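Putative peptide ABC-transport system periplasmic peptide-binding protein (Campylobacter jejuni, PDB 4OEV) is an extracytoplasmic solute-binding protein that binds nickel(II), here together with oxalate, for uptake by an ABC-type importer, and belongs to a family generally assigned to peptide transport. Local coordinates at residues A[6-11]-A[211-216]; A[12-17]-A[194-199]; A[292-297]-A[443-448]; A[396-401]-A[451-456]. All blocks are in the same frame, centred on the assembly; numbering follows the deposited sequence.

Interaction 1 (A[6-11]-A[211-216]); sequences TLIIAV and KIDAAL
Ile8 is held to Asp213 through both its amide and its carbonyl. The Ile8 N-H reaches the carboxylate at OD2 (2.9 Å), on the anti side and 20° out of the carboxylate plane. In return the Asp213 N-H donates to Ile8 O (2.8 Å), lying in the carbonyl plane. An aspartate side chain thus accepts from strand 6-11 where a backbone carbonyl would do so in a regular sheet. A salt bridge from OD2 to Lys494 NZ gives this carboxylate a second partner near the C-terminus, and the same ammonium group hydrogen-bonds Thr6 O. Two residues along the strand, Ala10 N donates to Ala214 O (3.0 Å), and a water continues the link by donating to Ala10 O and accepting from Leu216 N.

Apolar contacts gather on the side of Ile212. Its CG1 sits between the backbone N and the carbonyl carbon (chi1 58°), a torsion that carries CD1 to Ala10 CB at 3.5 Å. Ile212 CG2 meets Ile8 CG2 at 3.8 Å, the two side chains crossing nearly perpendicularly. Ala10 CB also touches Ala215 CB (3.6 Å), and helix 200-208 covers Ile212 and Ala215.

Strand 6-11 lies between strands 191-196 and 214-216, parallel to the first and nearly so to the second (15°), while helix 200-208 connects those two: a split beta-alpha-beta unit.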
loop_
_atom_site.group_PDB
_atom_site.type_symbol
_atom_site.label_atom_id
_atom_site.label_comp_id
_atom_site.label_asym_id
_atom_site.label_seq_id
_atom_site.Cartn_x
_atom_site.Cartn_y
_atom_site.Cartn_z
ATOM N N THR A 6 -2.211 28.219 5.257
ATOM C CA THR A 6 -1.817 27.284 4.212
ATOM C C THR A 6 -0.999 26.135 4.816
ATOM O O THR A 6 -0.098 26.399 5.613
ATOM C CB THR A 6 -0.958 27.986 3.124
ATOM O OG1 THR A 6 -1.690 29.058 2.520
ATOM C CG2 THR A 6 -0.499 27.009 2.058
ATOM N N LEU A 7 -1.344 24.887 4.461
ATOM C CA LEU A 7 -0.554 23.704 4.825
ATOM C C LEU A 7 0.147 23.194 3.580
ATOM O O LEU A 7 -0.482 23.003 2.566
ATOM C CB LEU A 7 -1.433 22.585 5.386
ATOM C CG LEU A 7 -1.761 22.644 6.881
ATOM C CD1 LEU A 7 -2.585 21.439 7.327
ATOM C CD2 LEU A 7 -0.501 22.825 7.727
ATOM N N ILE A 8 1.458 22.971 3.627
ATOM C CA ILE A 8 2.114 22.378 2.469
ATOM C C ILE A 8 2.752 21.092 2.904
ATOM O O ILE A 8 3.630 21.092 3.752
ATOM C CB ILE A 8 3.167 23.289 1.849
ATOM C CG1 ILE A 8 2.580 24.678 1.604
ATOM C CG2 ILE A 8 3.757 22.642 0.592
ATOM C CD1 ILE A 8 3.416 25.552 0.772
ATOM N N ILE A 9 2.281 19.983 2.345
ATOM C CA ILE A 9 2.768 18.666 2.760
ATOM C C ILE A 9 3.391 17.912 1.606
ATOM O O ILE A 9 2.784 17.756 0.557
ATOM C CB ILE A 9 1.644 17.792 3.331
ATOM C CG1 ILE A 9 0.868 18.519 4.434
ATOM C CG2 ILE A 9 2.166 16.432 3.786
ATOM C CD1 ILE A 9 -0.256 17.675 4.963
ATOM N N ALA A 10 4.609 17.422 1.827
ATOM C CA ALA A 10 5.264 16.577 0.853
ATOM C C ALA A 10 4.715 15.163 0.914
ATOM O O ALA A 10 4.540 14.585 1.995
ATOM C CB ALA A 10 6.807 16.541 1.106
ATOM N N VAL A 11 4.510 14.583 -0.260
ATOM C CA VAL A 11 4.094 13.186 -0.361
ATOM C C VAL A 11 4.916 12.475 -1.438
ATOM O O VAL A 11 5.092 13.014 -2.536
ATOM C CB VAL A 11 2.593 13.075 -0.667
ATOM C CG1 VAL A 11 2.233 11.619 -0.963
ATOM C CG2 VAL A 11 1.800 13.572 0.546
ATOM N N LYS A 211 10.101 25.520 2.710
ATOM C CA LYS A 211 9.259 25.365 1.519
ATOM C C LYS A 211 8.072 24.416 1.744
ATOM O O LYS A 211 7.074 24.447 0.999
ATOM C CB LYS A 211 10.111 24.872 0.355
ATOM C CG LYS A 211 10.808 25.975 -0.418
ATOM C CD LYS A 211 11.934 25.393 -1.274
ATOM C CE LYS A 211 12.352 26.357 -2.363
ATOM N NZ LYS A 211 11.525 26.023 -3.562
ATOM N N ILE A 212 8.185 23.561 2.757
ATOM C CA ILE A 212 7.089 22.657 3.115
ATOM C C ILE A 212 6.959 22.588 4.631
ATOM O O ILE A 212 7.906 22.890 5.352
ATOM C CB ILE A 212 7.279 21.216 2.535
ATOM C CG1 ILE A 212 8.575 20.598 3.008
ATOM C CG2 ILE A 212 7.262 21.238 1.024
ATOM C CD1 ILE A 212 8.776 19.093 2.505
ATOM N N ASP A 213 5.782 22.183 5.103
ATOM C CA ASP A 213 5.474 22.112 6.530
ATOM C C ASP A 213 5.743 20.766 7.142
ATOM O O ASP A 213 5.921 20.661 8.342
ATOM C CB ASP A 213 3.981 22.439 6.787
ATOM C CG ASP A 213 3.671 23.904 6.626
ATOM O OD1 ASP A 213 4.376 24.726 7.249
ATOM O OD2 ASP A 213 2.687 24.233 5.910
ATOM N N ALA A 214 5.691 19.728 6.322
ATOM C CA ALA A 214 5.757 18.339 6.805
ATOM C C ALA A 214 6.131 17.400 5.692
ATOM O O ALA A 214 5.748 17.632 4.542
ATOM C CB ALA A 214 4.412 17.906 7.400
ATOM N N ALA A 215 6.819 16.319 6.060
ATOM C CA ALA A 215 7.167 15.216 5.150
ATOM C C ALA A 215 7.504 13.968 5.956
ATOM O O ALA A 215 7.950 14.072 7.123
ATOM C CB ALA A 215 8.330 15.580 4.266
ATOM N N LEU A 216 7.323 12.785 5.363
ATOM C CA LEU A 216 7.930 11.586 5.976
ATOM C C LEU A 216 9.396 11.563 5.565
ATOM O O LEU A 216 9.721 11.771 4.384
ATOM C CB LEU A 216 7.275 10.278 5.528
ATOM C CG LEU A 216 5.803 10.160 5.843
ATOM C CD1 LEU A 216 5.297 8.756 5.315
ATOM C CD2 LEU A 216 5.604 10.318 7.313
HETATM O O HOH W 1 6.346 12.552 2.681
#

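Interaction 2 (A[12-17]-A[194-199]); sequences ENEIAR and IKHIFD
Glu14 lays its carboxylate over one face of the His196 ring, with CD 3.7 Å above the plane over the ring centre. The two flat groups are only 12° apart, so carboxylate and imidazole are stacked. The methylene CG adds a CH-pi contact, 4.0 Å from the ring centroid; Glu14 reaches it because CG lies between the backbone N and the carbonyl carbon (chi1 55°), with the chain extended beyond. At the edge of the same ring Glu12 O approaches CD2 to 3.1 Å, near the ring plane. A hydrogen bond between His196 ND1 and Gly171 O helps to fix the ring's rotation.

The contact sits at the C-terminal ends of two neighbouring parallel strands: Glu12 and Glu14 come just after strand 6-11, and His196 is the last residue of strand 191-196. Where the two segments leave the sheet, Glu12 CA points its hydrogen at Ile197 O (3.5 Å, 165° at the hydrogen), while Glu12 CG rests on Phe198 CA at 3.8 Å. A water donates to Phe198 O and, weakly, to Glu12 OE2. The other carboxylate oxygen, OE1, is hydrogen-bonded to ND1 of the nickel ligand His481, which makes Glu12 a second-shell residue of the metal site.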
loop_
_atom_site.group_PDB
_atom_site.type_symbol
_atom_site.label_atom_id
_atom_site.label_comp_id
_atom_site.label_asym_id
_atom_site.label_seq_id
_atom_site.Cartn_x
_atom_site.Cartn_y
_atom_site.Cartn_z
ATOM N N GLU A 12 5.416 11.285 -1.126
ATOM C CA GLU A 12 6.326 10.566 -2.082
ATOM C C GLU A 12 5.695 10.261 -3.468
ATOM O O GLU A 12 6.307 10.546 -4.521
ATOM C CB GLU A 12 6.822 9.288 -1.450
ATOM C CG GLU A 12 7.820 8.496 -2.332
ATOM C CD GLU A 12 8.095 7.150 -1.773
ATOM O OE1 GLU A 12 7.505 6.852 -0.715
ATOM O OE2 GLU A 12 8.889 6.377 -2.376
ATOM N N ASN A 13 4.458 9.740 -3.453
ATOM C CA ASN A 13 3.772 9.267 -4.651
ATOM C C ASN A 13 2.609 10.171 -5.017
ATOM O O ASN A 13 2.018 10.799 -4.144
ATOM C CB ASN A 13 3.262 7.841 -4.423
ATOM C CG ASN A 13 4.376 6.893 -4.087
ATOM O OD1 ASN A 13 5.151 6.527 -4.962
ATOM N ND2 ASN A 13 4.474 6.491 -2.815
ATOM N N GLU A 14 2.321 10.255 -6.305
ATOM C CA GLU A 14 1.183 10.962 -6.802
ATOM C C GLU A 14 0.303 9.951 -7.541
ATOM O O GLU A 14 0.610 8.751 -7.590
ATOM C CB GLU A 14 1.614 12.111 -7.709
ATOM C CG GLU A 14 2.505 11.694 -8.860
ATOM C CD GLU A 14 2.870 12.852 -9.774
ATOM O OE1 GLU A 14 2.339 13.971 -9.568
ATOM O OE2 GLU A 14 3.679 12.629 -10.709
ATOM N N ILE A 15 -0.795 10.435 -8.085
ATOM C CA ILE A 15 -1.667 9.596 -8.905
ATOM C C ILE A 15 -2.149 10.393 -10.114
ATOM O O ILE A 15 -2.474 11.594 -9.990
ATOM C CB ILE A 15 -2.843 9.063 -8.081
ATOM C CG1 ILE A 15 -3.742 8.156 -8.941
ATOM C CG2 ILE A 15 -3.720 10.233 -7.500
ATOM C CD1 ILE A 15 -4.577 7.243 -8.094
ATOM N N ALA A 16 -2.181 9.765 -11.290
ATOM C CA ALA A 16 -2.593 10.495 -12.496
ATOM C C ALA A 16 -4.099 10.700 -12.598
ATOM O O ALA A 16 -4.548 11.545 -13.363
ATOM C CB ALA A 16 -2.108 9.795 -13.750
ATOM N N ARG A 17 -4.889 9.910 -11.885
ATOM C CA ARG A 17 -6.359 10.081 -11.959
ATOM C C ARG A 17 -6.872 10.165 -10.533
ATOM O O ARG A 17 -6.752 9.200 -9.759
ATOM C CB ARG A 17 -7.010 8.917 -12.725
ATOM C CG ARG A 17 -6.687 8.870 -14.200
ATOM C CD ARG A 17 -7.281 7.618 -14.860
ATOM N NE ARG A 17 -6.528 6.415 -14.535
ATOM C CZ ARG A 17 -6.804 5.201 -15.007
ATOM N NH1 ARG A 17 -7.832 4.987 -15.820
ATOM N NH2 ARG A 17 -6.049 4.184 -14.664
ATOM N N ILE A 194 -0.430 19.553 -1.636
ATOM C CA ILE A 194 0.291 18.292 -1.615
ATOM C C ILE A 194 1.369 18.323 -2.687
ATOM O O ILE A 194 1.098 18.278 -3.891
ATOM C CB ILE A 194 -0.646 17.088 -1.839
ATOM C CG1 ILE A 194 -1.828 17.154 -0.870
ATOM C CG2 ILE A 194 0.170 15.721 -1.823
ATOM C CD1 ILE A 194 -1.460 16.973 0.579
ATOM N N LYS A 195 2.606 18.406 -2.235
ATOM C CA LYS A 195 3.727 18.560 -3.127
ATOM C C LYS A 195 4.357 17.199 -3.418
ATOM O O LYS A 195 4.554 16.364 -2.517
ATOM C CB LYS A 195 4.740 19.531 -2.508
ATOM C CG LYS A 195 5.778 20.030 -3.460
ATOM C CD LYS A 195 6.570 21.203 -2.850
ATOM C CE LYS A 195 7.689 21.566 -3.782
ATOM N NZ LYS A 195 8.434 22.760 -3.325
ATOM N N HIS A 196 4.649 16.965 -4.689
ATOM C CA HIS A 196 5.206 15.687 -5.095
ATOM C C HIS A 196 6.706 15.655 -4.900
ATOM O O HIS A 196 7.446 16.191 -5.725
ATOM C CB HIS A 196 4.896 15.390 -6.559
ATOM C CG HIS A 196 5.486 14.089 -7.040
ATOM N ND1 HIS A 196 6.116 13.963 -8.259
ATOM C CD2 HIS A 196 5.522 12.859 -6.468
ATOM C CE1 HIS A 196 6.538 12.713 -8.409
ATOM N NE2 HIS A 196 6.184 12.020 -7.337
ATOM N N ILE A 197 7.165 15.012 -3.829
ATOM C CA ILE A 197 8.625 14.902 -3.595
ATOM C C ILE A 197 8.984 13.468 -3.279
ATOM O O ILE A 197 8.780 13.009 -2.140
ATOM C CB ILE A 197 9.100 15.843 -2.456
ATOM C CG1 ILE A 197 8.761 17.291 -2.791
ATOM C CG2 ILE A 197 10.626 15.673 -2.217
ATOM C CD1 ILE A 197 9.125 18.299 -1.666
ATOM N N PHE A 198 9.525 12.751 -4.275
ATOM C CA PHE A 198 9.726 11.314 -4.106
ATOM C C PHE A 198 11.122 10.956 -3.569
ATOM O O PHE A 198 11.434 9.774 -3.405
ATOM C CB PHE A 198 9.410 10.571 -5.429
ATOM C CG PHE A 198 10.507 10.619 -6.516
ATOM C CD1 PHE A 198 11.510 11.590 -6.539
ATOM C CD2 PHE A 198 10.497 9.661 -7.548
ATOM C CE1 PHE A 198 12.480 11.607 -7.546
ATOM C CE2 PHE A 198 11.463 9.673 -8.560
ATOM C CZ PHE A 198 12.466 10.650 -8.553
ATOM N N ASP A 199 11.941 11.969 -3.295
ATOM C CA ASP A 199 13.291 11.773 -2.741
ATOM C C ASP A 199 13.376 12.527 -1.409
ATOM O O ASP A 199 13.237 13.736 -1.402
ATOM C CB ASP A 199 14.346 12.274 -3.729
ATOM C CG ASP A 199 15.788 12.034 -3.259
ATOM O OD1 ASP A 199 16.643 11.791 -4.135
ATOM O OD2 ASP A 199 16.073 12.078 -2.035
HETATM O O HOH W 2 11.452 7.525 -1.256
#

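Interaction 3 (A[292-297]-A[443-448])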
loop_
_atom_site.group_PDB
_atom_site.type_symbol
_atom_site.label_atom_id
_atom_site.label_comp_id
_atom_site.label_asym_id
_atom_site.label_seq_id
_atom_site.Cartn_x
_atom_site.Cartn_y
_atom_site.Cartn_z
ATOM N N ALA A 292 -4.736 -11.647 11.441
ATOM C CA ALA A 292 -4.558 -12.853 10.635
ATOM C C ALA A 292 -3.204 -13.547 10.857
ATOM O O ALA A 292 -2.987 -14.640 10.354
ATOM C CB ALA A 292 -4.701 -12.494 9.162
ATOM N N ASN A 293 -2.288 -12.909 11.585
ATOM C CA ASN A 293 -0.957 -13.481 11.801
ATOM C C ASN A 293 -1.075 -14.803 12.568
ATOM O O ASN A 293 -1.683 -14.874 13.645
ATOM C CB ASN A 293 -0.051 -12.453 12.527
ATOM C CG ASN A 293 1.395 -12.931 12.719
ATOM O OD1 ASN A 293 1.754 -14.036 12.329
ATOM N ND2 ASN A 293 2.242 -12.066 13.298
ATOM N N SER A 294 -0.469 -15.852 12.018
ATOM C CA SER A 294 -0.529 -17.163 12.668
ATOM C C SER A 294 0.384 -17.245 13.901
ATOM O O SER A 294 0.219 -18.111 14.786
ATOM C CB SER A 294 -0.166 -18.234 11.652
ATOM O OG SER A 294 1.111 -17.958 11.093
ATOM N N LYS A 295 1.358 -16.346 13.955
ATOM C CA LYS A 295 2.262 -16.212 15.102
ATOM C C LYS A 295 3.094 -17.455 15.417
ATOM O O LYS A 295 4.068 -17.366 16.161
ATOM C CB LYS A 295 1.471 -15.801 16.349
ATOM C CG LYS A 295 1.022 -14.354 16.327
ATOM C CD LYS A 295 0.360 -13.926 17.635
ATOM C CE LYS A 295 0.317 -12.412 17.717
ATOM N NZ LYS A 295 -0.441 -11.828 16.562
ATOM N N ASN A 296 2.712 -18.609 14.876
ATOM C CA ASN A 296 3.573 -19.774 14.964
ATOM C C ASN A 296 3.837 -20.348 13.597
ATOM O O ASN A 296 3.114 -21.224 13.120
ATOM C CB ASN A 296 2.996 -20.848 15.857
ATOM C CG ASN A 296 4.082 -21.650 16.538
ATOM O OD1 ASN A 296 4.742 -22.483 15.907
ATOM N ND2 ASN A 296 4.282 -21.399 17.836
ATOM N N PHE A 297 4.884 -19.839 12.972
ATOM C CA PHE A 297 5.222 -20.184 11.612
ATOM C C PHE A 297 6.709 -20.483 11.509
ATOM O O PHE A 297 7.484 -20.127 12.409
ATOM C CB PHE A 297 4.828 -19.048 10.651
ATOM C CG PHE A 297 5.263 -17.680 11.120
ATOM C CD1 PHE A 297 6.545 -17.206 10.839
ATOM C CD2 PHE A 297 4.402 -16.875 11.871
ATOM C CE1 PHE A 297 6.953 -15.947 11.281
ATOM C CE2 PHE A 297 4.801 -15.617 12.324
ATOM C CZ PHE A 297 6.077 -15.148 12.031
ATOM N N ASP A 443 -2.736 -21.192 6.547
ATOM C CA ASP A 443 -2.382 -21.973 5.351
ATOM C C ASP A 443 -1.600 -21.114 4.344
ATOM O O ASP A 443 -0.578 -21.524 3.790
ATOM C CB ASP A 443 -3.646 -22.526 4.669
ATOM C CG ASP A 443 -4.311 -23.632 5.474
ATOM O OD1 ASP A 443 -3.632 -24.248 6.311
ATOM O OD2 ASP A 443 -5.527 -23.878 5.281
ATOM N N PHE A 444 -2.083 -19.904 4.135
ATOM C CA PHE A 444 -1.437 -18.976 3.259
ATOM C C PHE A 444 0.032 -18.680 3.679
ATOM O O PHE A 444 0.976 -18.777 2.859
ATOM C CB PHE A 444 -2.283 -17.693 3.225
ATOM C CG PHE A 444 -1.554 -16.494 2.651
ATOM C CD1 PHE A 444 -1.133 -16.499 1.348
ATOM C CD2 PHE A 444 -1.316 -15.368 3.422
ATOM C CE1 PHE A 444 -0.477 -15.418 0.799
ATOM C CE2 PHE A 444 -0.659 -14.281 2.892
ATOM C CZ PHE A 444 -0.230 -14.296 1.575
ATOM N N ILE A 445 0.200 -18.310 4.948
ATOM C CA ILE A 445 1.504 -18.031 5.551
ATOM C C ILE A 445 2.446 -19.256 5.441
ATOM O O ILE A 445 3.630 -19.128 5.100
ATOM C CB ILE A 445 1.325 -17.646 7.059
ATOM C CG1 ILE A 445 0.640 -16.274 7.169
ATOM C CG2 ILE A 445 2.648 -17.610 7.803
ATOM C CD1 ILE A 445 0.180 -15.934 8.569
ATOM N N ASP A 446 1.910 -20.443 5.735
ATOM C CA ASP A 446 2.697 -21.662 5.654
ATOM C C ASP A 446 3.082 -21.960 4.226
ATOM O O ASP A 446 4.197 -22.426 3.988
ATOM C CB ASP A 446 1.940 -22.858 6.231
ATOM C CG ASP A 446 1.768 -22.789 7.725
ATOM O OD1 ASP A 446 2.571 -22.127 8.428
ATOM O OD2 ASP A 446 0.808 -23.410 8.204
ATOM N N ALA A 447 2.163 -21.734 3.295
ATOM C CA ALA A 447 2.442 -21.952 1.855
ATOM C C ALA A 447 3.516 -21.017 1.345
ATOM O O ALA A 447 4.316 -21.405 0.477
ATOM C CB ALA A 447 1.187 -21.769 1.001
ATOM N N LEU A 448 3.477 -19.761 1.799
ATOM C CA LEU A 448 4.518 -18.788 1.455
ATOM C C LEU A 448 5.877 -19.251 1.911
ATOM O O LEU A 448 6.841 -19.055 1.205
ATOM C CB LEU A 448 4.254 -17.399 2.072
ATOM C CG LEU A 448 3.242 -16.466 1.386
ATOM C CD1 LEU A 448 3.325 -15.074 2.065
ATOM C CD2 LEU A 448 3.390 -16.356 -0.102
HETATM O O HOH W 3 1.742 -20.730 10.717
#
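Ile445 pushes both of its branches toward the loop 292-297, and the hydroxyl of Ser294 lies against the pair of them. CD1 comes to 3.4 Å from Ser294 OG, and CG2 to 3.6 Å from the same oxygen. The placing of that hydroxyl follows from its torsion: OG stands between the backbone N and the carbonyl carbon (chi1 56°), on the side that faces the helix. CD1 reaches on along the loop backbone, to 3.9 Å from Ala292 O, while CG2 turns the other way and meets Phe297 CB at 3.9 Å. The Phe297 bond from CA to CB is aimed at the helix, but the ring itself leads off to the side, where it packs edge-to-face with His285.

The loop joins strand 280-282 to helix 304-313, and it lies across one side of the long helix 434-450; Phe444, from the same helix segment, packs instead on helix 419-429. Within the loop, Asn293 forms an Asx turn, its OD1 accepting from Lys295 N at 2.9 Å with the donor well above the carbonyl plane. The same oxygen is hydrogen-bonded to His285 NE2, so one side-chain carbonyl ties the turn to an earlier part of the same loop.

Direct contact across the segments is apolar or van der Waals in kind, and the polar link is made by water. A single molecule accepts from Ser294 OG and donates to Asp446 OD1, with 2.8 Å between the water oxygen and OD1; it also donates to the O of the poorly ordered Asn296, a less certain bond. The remaining carboxylate oxygen, Asp446 OD2, forms a salt bridge with Lys442, one turn earlier on the helix.

Interaction 4 (A[396-401]-A[451-456]); sequences RVFESS and NPPFIF
Glu399 OE2 is gripped twice by Ser401: the hydroxyl OG donates to its syn lone pair at 2.8 Å, and the backbone N comes from above the carboxylate plane at 3.0 Å. The other oxygen, OE1, is hydrogen-bonded to Gln426. These bonds hold the turn just past the end of helix 395-398, whose last residue, Phe398, makes the main contact with residues 451-456.

That contact is wholly apolar. Phe398 CE1 sits over one face of the Phe454 ring, 3.7 Å from CZ, and the ring planes are inclined at 45° in an oblique aromatic pair. CE1 also touches Pro453 CG at 3.8 Å, so the same corner of the ring meets both proline and phenylalanine. Further round, Phe398 CZ approaches the edge of the Phe456 ring, near its plane. Val397 CG1, anti to its own backbone nitrogen (chi1 172°), lies 3.6 Å above the Phe398 plane over the ring centre and reaches Phe454 CZ at 4.1 Å. Phe454 in turn places CD2 over a face of Phe456, toward the rim, and the aromatic side chains thus pack one against the next.

Tyr241 of the neighbouring strand touches both Phe398 and Phe454, and Val421 of helix 419-429 covers Phe398 as well. Together they form a buried aromatic core between the short helix 395-398 and the run from Pro453 into strand 454-467, the packing of a one-turn helix against an antiparallel sheet in this family 5 solute-binding protein.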
loop_
_atom_site.group_PDB
_atom_site.type_symbol
_atom_site.label_atom_id
_atom_site.label_comp_id
_atom_site.label_asym_id
_atom_site.label_seq_id
_atom_site.Cartn_x
_atom_site.Cartn_y
_atom_site.Cartn_z
ATOM N N ARG A 396 -4.136 -9.072 -4.473
ATOM C CA ARG A 396 -3.589 -8.538 -5.739
ATOM C C ARG A 396 -2.084 -8.800 -5.831
ATOM O O ARG A 396 -1.505 -8.620 -6.916
ATOM C CB ARG A 396 -3.808 -7.021 -5.864
ATOM C CG ARG A 396 -5.273 -6.703 -6.257
ATOM C CD ARG A 396 -5.622 -5.217 -6.052
ATOM N NE ARG A 396 -5.790 -4.947 -4.625
ATOM C CZ ARG A 396 -6.195 -3.774 -4.116
ATOM N NH1 ARG A 396 -6.343 -3.651 -2.808
ATOM N NH2 ARG A 396 -6.463 -2.743 -4.902
ATOM N N VAL A 397 -1.480 -9.160 -4.703
ATOM C CA VAL A 397 0.025 -9.279 -4.691
ATOM C C VAL A 397 0.550 -10.698 -4.994
ATOM O O VAL A 397 1.568 -10.843 -5.701
ATOM C CB VAL A 397 0.576 -8.792 -3.337
ATOM C CG1 VAL A 397 2.147 -9.071 -3.164
ATOM C CG2 VAL A 397 0.326 -7.324 -3.173
ATOM N N PHE A 398 -0.129 -11.722 -4.468
ATOM C CA PHE A 398 0.353 -13.125 -4.496
ATOM C C PHE A 398 -0.506 -14.043 -5.344
ATOM O O PHE A 398 -0.065 -15.112 -5.741
ATOM C CB PHE A 398 0.386 -13.699 -3.070
ATOM C CG PHE A 398 1.317 -12.905 -2.133
ATOM C CD1 PHE A 398 2.688 -12.980 -2.298
ATOM C CD2 PHE A 398 0.798 -12.094 -1.133
ATOM C CE1 PHE A 398 3.548 -12.236 -1.462
ATOM C CE2 PHE A 398 1.635 -11.351 -0.303
ATOM C CZ PHE A 398 3.019 -11.434 -0.463
ATOM N N GLU A 399 -1.773 -13.684 -5.548
ATOM C CA GLU A 399 -2.619 -14.632 -6.231
ATOM C C GLU A 399 -2.338 -14.721 -7.720
ATOM O O GLU A 399 -2.014 -13.704 -8.407
ATOM C CB GLU A 399 -4.105 -14.277 -5.921
ATOM C CG GLU A 399 -5.037 -15.467 -5.717
ATOM C CD GLU A 399 -5.741 -15.750 -6.999
ATOM O OE1 GLU A 399 -6.490 -16.746 -7.069
ATOM O OE2 GLU A 399 -5.604 -14.915 -7.939
ATOM N N SER A 400 -2.470 -15.950 -8.266
ATOM C CA SER A 400 -2.066 -16.195 -9.659
ATOM C C SER A 400 -2.740 -15.326 -10.684
ATOM O O SER A 400 -2.097 -14.906 -11.640
ATOM C CB SER A 400 -2.393 -17.648 -10.090
ATOM O OG SER A 400 -1.377 -18.509 -9.628
ATOM N N SER A 401 -4.063 -15.074 -10.547
ATOM C CA SER A 401 -4.753 -14.291 -11.561
ATOM C C SER A 401 -4.340 -12.808 -11.561
ATOM O O SER A 401 -4.766 -12.016 -12.425
ATOM C CB SER A 401 -6.294 -14.385 -11.412
ATOM O OG SER A 401 -6.734 -13.777 -10.191
ATOM N N ASN A 451 7.147 -22.091 -0.423
ATOM C CA ASN A 451 7.433 -21.651 -1.762
ATOM C C ASN A 451 7.527 -20.131 -1.758
ATOM O O ASN A 451 6.598 -19.427 -2.182
ATOM C CB ASN A 451 6.364 -22.159 -2.725
ATOM C CG ASN A 451 6.675 -21.810 -4.165
ATOM O OD1 ASN A 451 7.825 -21.500 -4.527
ATOM N ND2 ASN A 451 5.671 -21.875 -4.992
ATOM N N PRO A 452 8.662 -19.615 -1.275
ATOM C CA PRO A 452 8.810 -18.176 -0.994
ATOM C C PRO A 452 8.875 -17.325 -2.281
ATOM O O PRO A 452 9.689 -17.546 -3.159
ATOM C CB PRO A 452 10.117 -18.107 -0.187
ATOM C CG PRO A 452 10.899 -19.380 -0.613
ATOM C CD PRO A 452 9.834 -20.416 -0.888
ATOM N N PRO A 453 7.958 -16.365 -2.403
ATOM C CA PRO A 453 8.004 -15.457 -3.551
ATOM C C PRO A 453 9.082 -14.377 -3.352
ATOM O O PRO A 453 9.469 -13.690 -4.319
ATOM C CB PRO A 453 6.620 -14.822 -3.526
ATOM C CG PRO A 453 6.266 -14.816 -2.080
ATOM C CD PRO A 453 6.763 -16.129 -1.563
ATOM N N PHE A 454 9.450 -14.163 -2.087
ATOM C CA PHE A 454 10.295 -13.019 -1.684
ATOM C C PHE A 454 11.479 -13.453 -0.822
ATOM O O PHE A 454 11.535 -14.587 -0.307
ATOM C CB PHE A 454 9.545 -11.954 -0.844
ATOM C CG PHE A 454 8.358 -11.234 -1.518
ATOM C CD1 PHE A 454 8.073 -11.281 -2.902
ATOM C CD2 PHE A 454 7.561 -10.398 -0.721
ATOM C CE1 PHE A 454 6.945 -10.612 -3.432
ATOM C CE2 PHE A 454 6.439 -9.718 -1.246
ATOM C CZ PHE A 454 6.148 -9.807 -2.602
ATOM N N ILE A 455 12.384 -12.505 -0.572
ATOM C CA ILE A 455 13.097 -12.502 0.715
ATOM C C ILE A 455 12.463 -11.388 1.566
ATOM O O ILE A 455 12.596 -10.199 1.196
ATOM C CB ILE A 455 14.578 -12.200 0.629
ATOM C CG1 ILE A 455 15.284 -13.223 -0.276
ATOM C CG2 ILE A 455 15.143 -12.230 2.014
ATOM C CD1 ILE A 455 16.772 -12.929 -0.444
ATOM N N PHE A 456 11.712 -11.741 2.612
ATOM C CA PHE A 456 11.131 -10.680 3.466
ATOM C C PHE A 456 12.255 -10.095 4.315
ATOM O O PHE A 456 13.075 -10.839 4.826
ATOM C CB PHE A 456 10.028 -11.194 4.355
ATOM C CG PHE A 456 8.728 -11.378 3.649
ATOM C CD1 PHE A 456 7.737 -10.396 3.750
ATOM C CD2 PHE A 456 8.480 -12.498 2.904
ATOM C CE1 PHE A 456 6.508 -10.539 3.126
ATOM C CE2 PHE A 456 7.205 -12.644 2.237
ATOM C CZ PHE A 456 6.247 -11.658 2.379
#

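How the interactions relate
The four contacts fall into two pairs on opposite sides of the chain's centre. Interactions 1 and 2, with centres about 12 Å apart, share neighbouring strands 6-11 and 191-196, and interaction 2 is nested inside the loop that interaction 1 closes. Both close before interactions 3 and 4 open. These two, about 13 Å apart, alternate along the chain and touch through Phe444 and Leu448 of helix 434-450, which leads into strand 454-467. That long strand also pairs with 214-216, linking interactions 1 and 4 through one sheet although their centres lie about 35 Å apart. The nickel and oxalate lie near interactions 2 and 4, consistent with a solute held between two lobes.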